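Local atomic coordinates of protease Do-like 8, chloroplastic (Arabidopsis thaliana, PDB entry 4IC6), a protein that probably acts as a serine endopeptidase of the HtrA (peptidase S1C) family in the chloroplast thylakoid. Residues A[29-34]-A[153-158]; A[79-84]-A[216-221]; A[172-177]-A[191-196]; A[220-225]-A[232-237]; A[261-266]-A[320-325]. The protein carries 1 engineered substitution. One frame throughout, in Å; residues are numbered along the deposited sequence.

Interaction 1 (A[29-34]-A[153-158]); sequences GRIVQL and GQQCLA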
# COMPACT_ATOMS: atom_id res chain seq x y z
N GLY A 29 -36.38 19.39 -5.22
CA GLY A 29 -37.51 19.54 -4.32
C GLY A 29 -38.10 18.22 -3.83
O GLY A 29 -38.33 18.05 -2.63
N ARG A 30 -38.36 17.29 -4.75
CA ARG A 30 -38.89 15.97 -4.39
C ARG A 30 -37.93 15.23 -3.48
O ARG A 30 -38.33 14.61 -2.50
CB ARG A 30 -39.10 15.09 -5.63
CG ARG A 30 -40.12 15.56 -6.63
CD ARG A 30 -40.51 14.44 -7.61
NE ARG A 30 -39.42 14.00 -8.50
CZ ARG A 30 -38.67 12.92 -8.31
NH1 ARG A 30 -37.72 12.61 -9.18
NH2 ARG A 30 -38.87 12.14 -7.25
N ILE A 31 -36.65 15.24 -3.85
CA ILE A 31 -35.63 14.54 -3.10
C ILE A 31 -35.60 15.05 -1.67
O ILE A 31 -35.57 14.26 -0.72
CB ILE A 31 -34.24 14.74 -3.71
CG1 ILE A 31 -34.19 14.15 -5.12
CG2 ILE A 31 -33.18 14.06 -2.86
CD1 ILE A 31 -32.79 14.23 -5.74
N VAL A 32 -35.59 16.37 -1.51
CA VAL A 32 -35.61 16.97 -0.18
C VAL A 32 -36.80 16.52 0.68
O VAL A 32 -36.63 16.18 1.86
CB VAL A 32 -35.53 18.51 -0.25
CG1 VAL A 32 -36.00 19.15 1.06
CG2 VAL A 32 -34.09 18.95 -0.58
N GLN A 33 -37.99 16.47 0.08
CA GLN A 33 -39.18 16.08 0.84
C GLN A 33 -39.19 14.57 1.14
O GLN A 33 -39.51 14.16 2.26
CB GLN A 33 -40.46 16.50 0.10
N LEU A 34 -38.83 13.75 0.17
CA LEU A 34 -38.70 12.30 0.40
C LEU A 34 -37.73 11.98 1.52
O LEU A 34 -38.01 11.14 2.39
CB LEU A 34 -38.21 11.59 -0.85
CG LEU A 34 -39.29 11.08 -1.80
CD1 LEU A 34 -38.62 10.22 -2.87
CD2 LEU A 34 -40.36 10.29 -1.05
N GLY A 153 -31.60 2.61 -14.39
CA GLY A 153 -31.79 3.99 -14.78
C GLY A 153 -32.70 4.74 -13.84
O GLY A 153 -32.73 5.97 -13.84
N GLN A 154 -33.46 4.00 -13.04
CA GLN A 154 -34.36 4.64 -12.08
C GLN A 154 -33.57 5.37 -11.01
O GLN A 154 -32.49 4.92 -10.62
CB GLN A 154 -35.21 3.59 -11.36
CG GLN A 154 -36.46 3.21 -12.08
CD GLN A 154 -37.29 2.25 -11.25
OE1 GLN A 154 -37.51 1.11 -11.65
NE2 GLN A 154 -37.76 2.72 -10.08
N GLN A 155 -34.13 6.46 -10.52
CA GLN A 155 -33.51 7.26 -9.46
C GLN A 155 -33.61 6.47 -8.16
O GLN A 155 -34.63 5.81 -7.90
CB GLN A 155 -34.29 8.57 -9.29
CG GLN A 155 -33.79 9.48 -8.16
CD GLN A 155 -34.75 10.62 -7.90
OE1 GLN A 155 -35.92 10.40 -7.60
NE2 GLN A 155 -34.27 11.85 -8.04
N CYS A 156 -32.55 6.49 -7.37
CA CYS A 156 -32.62 5.90 -6.02
C CYS A 156 -31.94 6.78 -4.97
O CYS A 156 -31.00 7.52 -5.28
CB CYS A 156 -32.04 4.48 -6.00
SG CYS A 156 -30.39 4.26 -6.70
N LEU A 157 -32.44 6.69 -3.73
CA LEU A 157 -31.85 7.45 -2.63
C LEU A 157 -31.43 6.50 -1.52
O LEU A 157 -32.21 5.65 -1.09
CB LEU A 157 -32.81 8.50 -2.05
CG LEU A 157 -34.12 8.98 -2.69
CD1 LEU A 157 -34.69 10.12 -1.83
CD2 LEU A 157 -33.98 9.42 -4.14
N ALA A 158 -30.19 6.64 -1.07
CA ALA A 158 -29.68 5.82 0.01
C ALA A 158 -29.61 6.70 1.27
O ALA A 158 -28.91 7.73 1.27
CB ALA A 158 -28.28 5.29 -0.36
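Q155 OE1 is gripped by both terminal nitrogens of the R30 guanidinium. R30 NH1 donates to Q155 OE1 over 3.3 Å with an N-H...O angle of 150°, and a second, weak bond runs from R30 NH2 to Q155 OE1 at 3.4 Å. The oxygen sits at the edge of the guanidinium, near its plane, but the two flat groups are not coplanar: they stand 48° apart, and NH1 approaches from above the carbonyl plane of the amide instead of along a lone pair. Two long, bent bonds hold the oxygen only loosely. The glutamine arrives there because its CG lies opposite the backbone N and the chain stays extended beyond it, whereas R30 bends at chi3. The other half of the amide faces carbon: Q155 NE2 lies 3.6 Å from I31 CD1. Two residues further along the strand, the contact becomes purely apolar. L157 CD1 packs 3.9 Å from L34 CB, the two leucine side chains crossing at about a right angle, and I31 CG2 stands 4.3 Å from L157 CD1. R30, I31 and L34 thus present one side of the helix to Q155 and L157. The R30 guanidinium also makes a cation-pi contact with F25 of a second subunit, and E28 of that subunit accepts from Q155 N, so this bonded pair lies at a subunit interface. The axes of helical residues 29-34 and strand residues 155-158 run 37° apart, the middle of helix 26-39 packing against the outside of the second barrel, where I31 and L157 also meet L169 of strand 168-176.

Interaction 2 (A[79-84]-A[216-221]); sequences VTNYHV and IGINTA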
# COMPACT_ATOMS: atom_id res chain seq x y z
N VAL A 79 -35.13 -3.67 11.01
CA VAL A 79 -34.36 -4.46 10.05
C VAL A 79 -33.02 -3.78 9.73
O VAL A 79 -32.97 -2.55 9.55
CB VAL A 79 -35.14 -4.67 8.74
CG1 VAL A 79 -34.26 -5.34 7.66
CG2 VAL A 79 -36.37 -5.51 9.01
N THR A 80 -31.95 -4.57 9.69
CA THR A 80 -30.61 -4.05 9.40
C THR A 80 -29.75 -5.13 8.75
O THR A 80 -30.22 -6.26 8.55
CB THR A 80 -29.92 -3.54 10.69
OG1 THR A 80 -28.75 -2.77 10.36
CG2 THR A 80 -29.53 -4.72 11.58
N ASN A 81 -28.50 -4.81 8.43
CA ASN A 81 -27.55 -5.84 8.02
C ASN A 81 -27.10 -6.69 9.21
O ASN A 81 -26.96 -6.20 10.34
CB ASN A 81 -26.30 -5.25 7.38
CG ASN A 81 -26.55 -4.68 6.00
OD1 ASN A 81 -26.19 -3.54 5.72
ND2 ASN A 81 -27.15 -5.48 5.12
N TYR A 82 -26.87 -7.97 8.94
CA TYR A 82 -26.22 -8.87 9.86
C TYR A 82 -24.91 -8.20 10.27
O TYR A 82 -24.55 -8.16 11.44
CB TYR A 82 -25.97 -10.21 9.16
CG TYR A 82 -25.33 -11.31 10.00
CD1 TYR A 82 -26.06 -12.44 10.37
CD2 TYR A 82 -24.00 -11.25 10.38
CE1 TYR A 82 -25.48 -13.46 11.12
CE2 TYR A 82 -23.41 -12.26 11.13
CZ TYR A 82 -24.16 -13.36 11.50
OH TYR A 82 -23.59 -14.36 12.24
N HIS A 83 -24.21 -7.63 9.29
CA HIS A 83 -22.91 -7.01 9.54
C HIS A 83 -22.91 -5.81 10.50
O HIS A 83 -21.91 -5.60 11.17
CB HIS A 83 -22.22 -6.60 8.22
CG HIS A 83 -20.81 -6.12 8.41
ND1 HIS A 83 -20.45 -4.79 8.30
CD2 HIS A 83 -19.69 -6.79 8.74
CE1 HIS A 83 -19.15 -4.67 8.54
NE2 HIS A 83 -18.67 -5.87 8.80
N VAL A 84 -23.98 -5.03 10.58
CA VAL A 84 -23.92 -3.88 11.48
C VAL A 84 -23.88 -4.31 12.96
O VAL A 84 -23.31 -3.62 13.81
CB VAL A 84 -25.02 -2.80 11.25
CG1 VAL A 84 -25.15 -2.45 9.77
CG2 VAL A 84 -26.33 -3.21 11.87
N ILE A 216 -36.69 -0.24 -1.81
CA ILE A 216 -36.37 -1.21 -2.84
C ILE A 216 -35.16 -2.07 -2.45
O ILE A 216 -34.86 -3.06 -3.10
CB ILE A 216 -36.15 -0.55 -4.22
CG1 ILE A 216 -35.16 0.62 -4.08
CG2 ILE A 216 -37.50 -0.09 -4.77
CD1 ILE A 216 -34.54 1.07 -5.37
N GLY A 217 -34.47 -1.69 -1.37
CA GLY A 217 -33.37 -2.51 -0.90
C GLY A 217 -32.79 -2.02 0.41
O GLY A 217 -33.20 -0.97 0.91
N ILE A 218 -31.87 -2.79 0.97
CA ILE A 218 -31.08 -2.36 2.13
C ILE A 218 -29.62 -2.14 1.72
O ILE A 218 -28.93 -3.08 1.32
CB ILE A 218 -31.08 -3.42 3.24
CG1 ILE A 218 -32.51 -3.63 3.79
CG2 ILE A 218 -30.13 -3.02 4.38
CD1 ILE A 218 -33.03 -2.49 4.64
N ASN A 219 -29.16 -0.89 1.85
CA ASN A 219 -27.76 -0.53 1.59
C ASN A 219 -26.80 -1.48 2.30
O ASN A 219 -26.85 -1.64 3.53
CB ASN A 219 -27.46 0.92 2.04
CG ASN A 219 -28.52 1.90 1.59
OD1 ASN A 219 -29.04 1.80 0.50
ND2 ASN A 219 -28.84 2.88 2.45
N THR A 220 -25.90 -2.10 1.54
CA THR A 220 -25.06 -3.14 2.11
C THR A 220 -23.58 -2.95 1.86
O THR A 220 -23.12 -2.93 0.71
CB THR A 220 -25.56 -4.53 1.64
OG1 THR A 220 -26.93 -4.67 2.03
CG2 THR A 220 -24.71 -5.64 2.23
N ALA A 221 -22.81 -2.86 2.96
CA ALA A 221 -21.38 -2.65 2.86
C ALA A 221 -20.71 -3.87 2.22
O ALA A 221 -21.10 -5.01 2.48
CB ALA A 221 -20.79 -2.39 4.23
O HOH W 1 -23.71 -3.48 5.84
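N81 carries the polar part of this contact, its amide facing T220. N81 ND2 donates to T220 OG1 over 3.2 Å, with an N-H...O angle of 158° and the hydroxyl oxygen tilted 15° from the amide plane. The hydroxyl passes its own proton on to I218 O, with T220 OG1 2.7 Å from that oxygen, so it both accepts and donates. The same N81 ND2 also bonds to the carbonyl O of D126. A water that takes the backbone N-H of A221, 3.1 Å from A221 N, is modelled doubtfully close to N81 OD1. N81 OD1 and N219 O lie 3.0 Å apart as two acceptors, a proximity without a bond.

This is the cleft of a chymotrypsin-like protease, where the two barrels meet. H83 and D126 belong to the predicted charge relay, and D126 OD1 accepts from the backbone N of H83. The third predicted member is an engineered alanine, A204, whose side chain comes within about 4 Å of that of A221.

A methyl makes van der Waals contact with the amide: I218 CG2 lies 3.9 Å from N81 ND2, placed beside it by a chi1 of -64° that sets CG2 opposite the backbone N. The apolar pair is V79 with I218, where V79 CG1 meets I218 CD1 at 4.3 Å, and helix 238-251 covers both residues through V245 and V241.

Interaction 3 (A[172-177]-A[191-196]); sequences GVISGL and GGIQTD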
# COMPACT_ATOMS: atom_id res chain seq x y z
N GLY A 172 -28.27 8.37 -6.67
CA GLY A 172 -27.82 8.02 -8.00
C GLY A 172 -28.92 7.27 -8.72
O GLY A 172 -30.11 7.51 -8.51
N VAL A 173 -28.51 6.37 -9.60
CA VAL A 173 -29.48 5.56 -10.32
C VAL A 173 -29.28 4.09 -10.02
O VAL A 173 -28.21 3.68 -9.56
CB VAL A 173 -29.36 5.74 -11.85
CG1 VAL A 173 -29.63 7.19 -12.22
CG2 VAL A 173 -27.96 5.30 -12.30
N ILE A 174 -30.29 3.30 -10.33
CA ILE A 174 -30.10 1.87 -10.40
C ILE A 174 -29.14 1.59 -11.57
O ILE A 174 -29.42 1.95 -12.72
CB ILE A 174 -31.43 1.13 -10.64
CG1 ILE A 174 -32.42 1.44 -9.51
CG2 ILE A 174 -31.20 -0.36 -10.75
CD1 ILE A 174 -31.85 1.18 -8.10
N SER A 175 -28.02 0.95 -11.26
CA SER A 175 -26.89 0.80 -12.19
C SER A 175 -26.86 -0.60 -12.77
O SER A 175 -26.38 -0.81 -13.88
CB SER A 175 -25.57 1.05 -11.45
OG SER A 175 -24.46 0.63 -12.23
N GLY A 176 -27.37 -1.57 -12.02
CA GLY A 176 -27.37 -2.95 -12.46
C GLY A 176 -28.29 -3.80 -11.60
O GLY A 176 -28.66 -3.42 -10.49
N LEU A 177 -28.68 -4.96 -12.12
CA LEU A 177 -29.62 -5.78 -11.37
C LEU A 177 -29.07 -7.18 -11.29
O LEU A 177 -28.27 -7.58 -12.14
CB LEU A 177 -31.00 -5.77 -12.05
CG LEU A 177 -32.15 -4.86 -11.61
CD1 LEU A 177 -31.83 -3.97 -10.40
CD2 LEU A 177 -32.72 -4.06 -12.79
N GLY A 191 -28.32 -11.90 -6.52
CA GLY A 191 -29.57 -11.20 -6.79
C GLY A 191 -29.61 -9.76 -6.30
O GLY A 191 -30.68 -9.14 -6.18
N GLY A 192 -28.44 -9.20 -6.04
CA GLY A 192 -28.39 -7.84 -5.50
C GLY A 192 -28.65 -6.72 -6.49
O GLY A 192 -28.55 -6.89 -7.72
N ILE A 193 -28.96 -5.54 -5.96
CA ILE A 193 -29.11 -4.35 -6.77
C ILE A 193 -27.79 -3.59 -6.78
O ILE A 193 -27.16 -3.42 -5.74
CB ILE A 193 -30.17 -3.42 -6.18
CG1 ILE A 193 -31.55 -4.09 -6.20
CG2 ILE A 193 -30.18 -2.07 -6.91
CD1 ILE A 193 -32.58 -3.35 -5.29
N GLN A 194 -27.37 -3.14 -7.96
CA GLN A 194 -26.22 -2.22 -8.04
C GLN A 194 -26.71 -0.79 -8.26
O GLN A 194 -27.56 -0.54 -9.10
CB GLN A 194 -25.25 -2.63 -9.17
CG GLN A 194 -23.94 -1.86 -9.16
CD GLN A 194 -23.00 -2.34 -10.28
OE1 GLN A 194 -22.30 -3.33 -10.12
NE2 GLN A 194 -23.01 -1.64 -11.40
N THR A 195 -26.13 0.16 -7.54
CA THR A 195 -26.50 1.57 -7.74
C THR A 195 -25.23 2.39 -7.83
O THR A 195 -24.18 1.96 -7.34
CB THR A 195 -27.36 2.12 -6.55
OG1 THR A 195 -27.62 3.51 -6.74
CG2 THR A 195 -26.62 1.93 -5.26
N ASP A 196 -25.30 3.56 -8.46
CA ASP A 196 -24.17 4.48 -8.41
C ASP A 196 -24.34 5.58 -7.37
O ASP A 196 -23.52 6.49 -7.30
CB ASP A 196 -23.72 5.00 -9.81
CG ASP A 196 -24.69 6.00 -10.44
OD1 ASP A 196 -25.74 6.33 -9.84
OD2 ASP A 196 -24.37 6.49 -11.58
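A classic beta bulge marks the antiparallel pairing of strands 168-176 and 192-195 in the second barrel of the protease: S175 and G176 both face Q194, and the register moves by one between the I174-T195 and G176-Q194 pairs. Q194 O receives two amides from the same face of its carbonyl plane, S175 N at 2.7 Å and G176 N at 3.1 Å. Q194 N returns a bond to G176 O at 2.9 Å, completing the hydrogen-bonded pair.

The Q194 side chain adds a further tie. With CG opposite the backbone N and the chain extended, its NE2 meets S175 OG at 2.8 Å; that oxygen lies in the amide plane, and the N-H...O angle is 160°. S175 OG in turn bonds to L169 O of a second subunit. A leucine at Q194 would probably leave S175 OG without its donor within the chain, with only the bond to L169 O of the second subunit described here left to orient it.

Before the bulge, D196 folds back to accept the N-H of V173: V173 N to D196 OD1 is 2.8 Å and nearly straight at 167°, while D196 N reaches V173 O at 3.1 Å. The carboxylate's other oxygen, OD2, accepts from V171 N of the second subunit. A beta carbon on G172 would run into D196 OD1, so the position of the carboxylate suits a glycine there. On the face away from the Q194 side chain, I174 CD1 touches I193 CG2 at 3.8 Å. Paired backbones interrupted by a bulge, with the strands at 124°, suit the strongly coiled barrel of the chymotrypsin fold.

Interaction 4 (A[220-225]-A[232-237]); sequences TAIFTQ and VGFAIP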
# COMPACT_ATOMS: atom_id res chain seq x y z
N THR A 220 -25.90 -2.10 1.54
CA THR A 220 -25.06 -3.14 2.11
C THR A 220 -23.58 -2.95 1.86
O THR A 220 -23.12 -2.93 0.71
CB THR A 220 -25.56 -4.53 1.64
OG1 THR A 220 -26.93 -4.67 2.03
CG2 THR A 220 -24.71 -5.64 2.23
N ALA A 221 -22.81 -2.86 2.96
CA ALA A 221 -21.38 -2.65 2.86
C ALA A 221 -20.71 -3.87 2.22
O ALA A 221 -21.10 -5.01 2.48
CB ALA A 221 -20.79 -2.39 4.23
N ILE A 222 -19.70 -3.63 1.38
CA ILE A 222 -19.01 -4.73 0.70
C ILE A 222 -17.49 -4.63 0.86
O ILE A 222 -16.98 -3.61 1.31
CB ILE A 222 -19.27 -4.72 -0.82
CG1 ILE A 222 -18.84 -3.39 -1.41
CG2 ILE A 222 -20.74 -5.01 -1.14
CD1 ILE A 222 -18.61 -3.43 -2.93
N PHE A 223 -16.80 -5.70 0.51
CA PHE A 223 -15.35 -5.65 0.31
C PHE A 223 -15.08 -5.89 -1.18
O PHE A 223 -15.65 -6.81 -1.76
CB PHE A 223 -14.68 -6.77 1.11
CG PHE A 223 -14.61 -6.52 2.60
CD1 PHE A 223 -14.28 -5.27 3.10
CD2 PHE A 223 -14.85 -7.55 3.50
CE1 PHE A 223 -14.20 -5.05 4.48
CE2 PHE A 223 -14.78 -7.34 4.88
CZ PHE A 223 -14.46 -6.09 5.36
N THR A 224 -14.22 -5.09 -1.81
CA THR A 224 -13.80 -5.39 -3.20
C THR A 224 -12.49 -6.18 -3.21
O THR A 224 -11.78 -6.21 -2.21
CB THR A 224 -13.63 -4.13 -4.06
OG1 THR A 224 -12.68 -3.26 -3.45
CG2 THR A 224 -14.95 -3.39 -4.20
N GLN A 225 -12.16 -6.81 -4.33
CA GLN A 225 -10.91 -7.57 -4.39
C GLN A 225 -9.69 -6.64 -4.33
O GLN A 225 -8.70 -6.94 -3.67
CB GLN A 225 -10.85 -8.48 -5.62
CG GLN A 225 -9.86 -9.65 -5.47
CD GLN A 225 -9.69 -10.44 -6.76
OE1 GLN A 225 -10.48 -10.31 -7.69
NE2 GLN A 225 -8.64 -11.26 -6.82
N VAL A 232 -19.54 2.20 -7.66
CA VAL A 232 -20.91 1.70 -7.47
C VAL A 232 -21.06 0.98 -6.12
O VAL A 232 -20.09 0.49 -5.56
CB VAL A 232 -21.37 0.79 -8.64
CG1 VAL A 232 -21.32 1.58 -9.98
CG2 VAL A 232 -20.51 -0.44 -8.69
N GLY A 233 -22.29 0.94 -5.62
CA GLY A 233 -22.57 0.29 -4.35
C GLY A 233 -23.68 -0.71 -4.55
O GLY A 233 -24.17 -0.86 -5.66
N PHE A 234 -24.10 -1.37 -3.47
CA PHE A 234 -25.04 -2.48 -3.54
C PHE A 234 -26.07 -2.45 -2.43
O PHE A 234 -25.81 -1.93 -1.36
CB PHE A 234 -24.29 -3.82 -3.48
CG PHE A 234 -23.33 -3.99 -4.62
CD1 PHE A 234 -23.74 -4.58 -5.81
CD2 PHE A 234 -22.05 -3.48 -4.53
CE1 PHE A 234 -22.86 -4.69 -6.90
CE2 PHE A 234 -21.17 -3.57 -5.60
CZ PHE A 234 -21.58 -4.18 -6.79
N ALA A 235 -27.24 -3.02 -2.72
CA ALA A 235 -28.31 -3.21 -1.71
C ALA A 235 -28.98 -4.57 -1.91
O ALA A 235 -29.16 -5.03 -3.04
CB ALA A 235 -29.36 -2.09 -1.79
N ILE A 236 -29.35 -5.20 -0.80
CA ILE A 236 -30.17 -6.39 -0.85
C ILE A 236 -31.57 -6.02 -1.33
O ILE A 236 -32.19 -5.11 -0.79
CB ILE A 236 -30.25 -7.01 0.55
CG1 ILE A 236 -28.83 -7.13 1.12
CG2 ILE A 236 -30.93 -8.37 0.52
CD1 ILE A 236 -28.79 -7.34 2.67
N PRO A 237 -32.09 -6.72 -2.35
CA PRO A 237 -33.38 -6.31 -2.89
C PRO A 237 -34.53 -6.51 -1.89
O PRO A 237 -34.52 -7.47 -1.13
CB PRO A 237 -33.57 -7.22 -4.11
CG PRO A 237 -32.73 -8.40 -3.85
CD PRO A 237 -31.55 -7.93 -3.00
O HOH W 2 -22.08 -1.42 -1.46
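I222 and F234 meet with their side chains at about a right angle. I222 CD1 comes obliquely to the ring, 3.7 Å from F234 CE2, while I222 CG2 lies 3.9 Å from F234 CD2, so the neighbouring ring carbons CD2 and CE2 meet both branches of the isoleucine. The branches reach them because chi1 of 58° puts CG1 between the backbone N and the carbonyl carbon and leaves CG2 beside the N. I181 of strand 179-182 touches both side chains, and Q194 packs on the phenylalanine, so the ring is shared between the loop and two strands.

T220 approaches I236 differently, crossing it obliquely with its hydroxyl oxygen foremost: T220 OG1 stands 3.2 Å from I236 CG1 and 3.3 Å from I236 CD1. That oxygen is engaged by I218 O and N81 ND2, which leaves the isoleucine as its apolar neighbour.

Residues 220-225 continue from strand 215-219, and residues 233-237 form the next strand of the second barrel, the two strands being antiparallel neighbours. The pairing is carried at T220 by one direct bond, T220 N to F234 O at 2.9 Å, with an N-H...O angle of 162° and the donor tilted 22° from the carbonyl plane. On the carbonyl side of T220 the link is through water, which donates to T220 O at 2.8 Å and accepts from F234 N at 2.9 Å. Further along the loop, I222 O accepts from Q184 NE2.

Interaction 5 (A[261-266]-A[320-325]); sequences IELAPD and KNKAEL
The D266 carboxylate and the N321 amide lie obliquely across each other, their planes 57° apart, with D266 OD1 3.4 Å from N321 CB and a water joining D266 OD2 to N321 ND2. This is the start of helix 322-329 in the PDZ domain: N321 is its N-cap, its OD1 accepting from E324 N at 2.9 Å and nearly along its C=O axis, with chi1 of 53° turning the amide back over the first turn.

K322 then runs fully extended along residues 263 and 264. K322 CD lies 3.8 Å from L263 CB and 3.5 Å from A264 O, and K322 NZ donates to L263 O at 3.0 Å, coming from above the carbonyl plane. A weak bond to a water that L263 N also holds adds a second link. An alanine at K322 would probably leave L263 O without its ammonium donor and open a gap over L263 CB.

On the side facing the domain core, strand 262-263 pairs with strand 278-282, and L325 packs on I311 and V314. Here the two leucines cross at about a right angle and press tightly, L263 CD1 to L325 CD2 at 3.5 Å.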
# COMPACT_ATOMS: atom_id res chain seq x y z
N ILE A 261 -22.86 -27.87 -3.17
CA ILE A 261 -21.93 -27.89 -4.30
C ILE A 261 -21.45 -26.46 -4.50
O ILE A 261 -22.00 -25.54 -3.91
CB ILE A 261 -22.60 -28.35 -5.61
CG1 ILE A 261 -23.94 -27.64 -5.81
CG2 ILE A 261 -22.76 -29.85 -5.65
CD1 ILE A 261 -24.61 -27.95 -7.14
N GLU A 262 -20.43 -26.28 -5.33
CA GLU A 262 -19.96 -24.94 -5.66
C GLU A 262 -20.39 -24.60 -7.08
O GLU A 262 -20.09 -25.33 -8.02
CB GLU A 262 -18.43 -24.85 -5.53
CG GLU A 262 -17.91 -23.44 -5.26
CD GLU A 262 -16.58 -23.14 -5.96
OE1 GLU A 262 -15.78 -24.08 -6.17
OE2 GLU A 262 -16.35 -21.96 -6.32
N LEU A 263 -21.12 -23.50 -7.23
CA LEU A 263 -21.59 -23.06 -8.54
C LEU A 263 -20.81 -21.82 -8.97
O LEU A 263 -20.45 -20.97 -8.14
CB LEU A 263 -23.10 -22.76 -8.49
CG LEU A 263 -23.99 -23.96 -8.11
CD1 LEU A 263 -25.40 -23.51 -7.78
CD2 LEU A 263 -24.03 -24.99 -9.21
N ALA A 264 -20.55 -21.72 -10.27
CA ALA A 264 -19.78 -20.60 -10.81
C ALA A 264 -20.57 -19.31 -10.74
O ALA A 264 -21.75 -19.28 -11.09
CB ALA A 264 -19.36 -20.88 -12.27
N PRO A 265 -19.92 -18.23 -10.30
CA PRO A 265 -20.55 -16.92 -10.38
C PRO A 265 -20.87 -16.63 -11.86
O PRO A 265 -20.18 -17.15 -12.74
CB PRO A 265 -19.46 -15.98 -9.87
CG PRO A 265 -18.60 -16.84 -8.99
CD PRO A 265 -18.62 -18.20 -9.60
N ASP A 266 -21.91 -15.84 -12.13
CA ASP A 266 -22.35 -15.58 -13.51
C ASP A 266 -21.23 -15.07 -14.43
O ASP A 266 -21.14 -15.49 -15.59
CB ASP A 266 -23.50 -14.58 -13.52
CG ASP A 266 -24.85 -15.25 -13.44
OD1 ASP A 266 -24.94 -16.35 -12.85
OD2 ASP A 266 -25.83 -14.68 -13.98
N LYS A 320 -32.08 -20.23 -15.38
CA LYS A 320 -31.31 -19.33 -16.23
C LYS A 320 -29.85 -19.19 -15.77
O LYS A 320 -28.93 -19.16 -16.59
CB LYS A 320 -31.96 -17.96 -16.29
N ASN A 321 -29.66 -19.11 -14.46
CA ASN A 321 -28.34 -18.91 -13.88
C ASN A 321 -28.29 -19.38 -12.44
O ASN A 321 -29.24 -19.96 -11.92
CB ASN A 321 -27.97 -17.43 -13.94
CG ASN A 321 -29.04 -16.55 -13.33
OD1 ASN A 321 -29.58 -16.86 -12.27
ND2 ASN A 321 -29.36 -15.45 -14.01
N LYS A 322 -27.17 -19.09 -11.78
CA LYS A 322 -26.94 -19.52 -10.41
C LYS A 322 -27.95 -18.95 -9.42
O LYS A 322 -28.47 -19.68 -8.56
CB LYS A 322 -25.54 -19.10 -9.99
CG LYS A 322 -25.27 -19.22 -8.52
CD LYS A 322 -23.79 -19.05 -8.26
CE LYS A 322 -23.51 -19.05 -6.78
NZ LYS A 322 -22.05 -18.96 -6.52
N ALA A 323 -28.21 -17.65 -9.53
CA ALA A 323 -29.11 -16.94 -8.63
C ALA A 323 -30.49 -17.55 -8.68
O ALA A 323 -31.15 -17.72 -7.64
CB ALA A 323 -29.18 -15.45 -9.01
N GLU A 324 -30.92 -17.88 -9.89
CA GLU A 324 -32.22 -18.48 -10.09
C GLU A 324 -32.32 -19.88 -9.52
O GLU A 324 -33.34 -20.24 -8.94
CB GLU A 324 -32.60 -18.46 -11.57
CG GLU A 324 -32.91 -17.06 -12.08
CD GLU A 324 -34.03 -16.40 -11.29
OE1 GLU A 324 -35.05 -17.08 -11.04
OE2 GLU A 324 -33.88 -15.22 -10.89
N LEU A 325 -31.27 -20.68 -9.68
CA LEU A 325 -31.26 -22.02 -9.08
C LEU A 325 -31.46 -21.90 -7.56
O LEU A 325 -32.34 -22.55 -6.97
CB LEU A 325 -29.96 -22.76 -9.41
CG LEU A 325 -29.74 -24.13 -8.75
CD1 LEU A 325 -30.81 -25.15 -9.16
CD2 LEU A 325 -28.37 -24.67 -9.10
O HOH W 3 -22.06 -21.82 -4.91
O HOH W 4 -27.67 -14.39 -15.97
O HOH W 5 -26.00 -15.30 -9.82

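Interactions 1 to 4 belong to the protease part, interaction 5 to the PDZ domain, and the last is only partly buried while the others are buried. Interaction 3 pairs strands 168-176 and 192-195 largely through backbone bonds, whereas interaction 4 joins loop 220-225 to strand 233-237 by a single one, side-chain packing and a water. Interaction 2 shares T220 and A221 with interaction 4 but crosses to the first barrel, through side-chain amide and hydroxyl at the predicted catalytic cleft. Interaction 1 adds an N-terminal helix to strand 155-160 of the second barrel. Interactions 1 and 3 both reach a second subunit through polar bonds. Interaction 5 instead combines helix capping, water bridges and a lysine-carbonyl bond over a buried leucine pair.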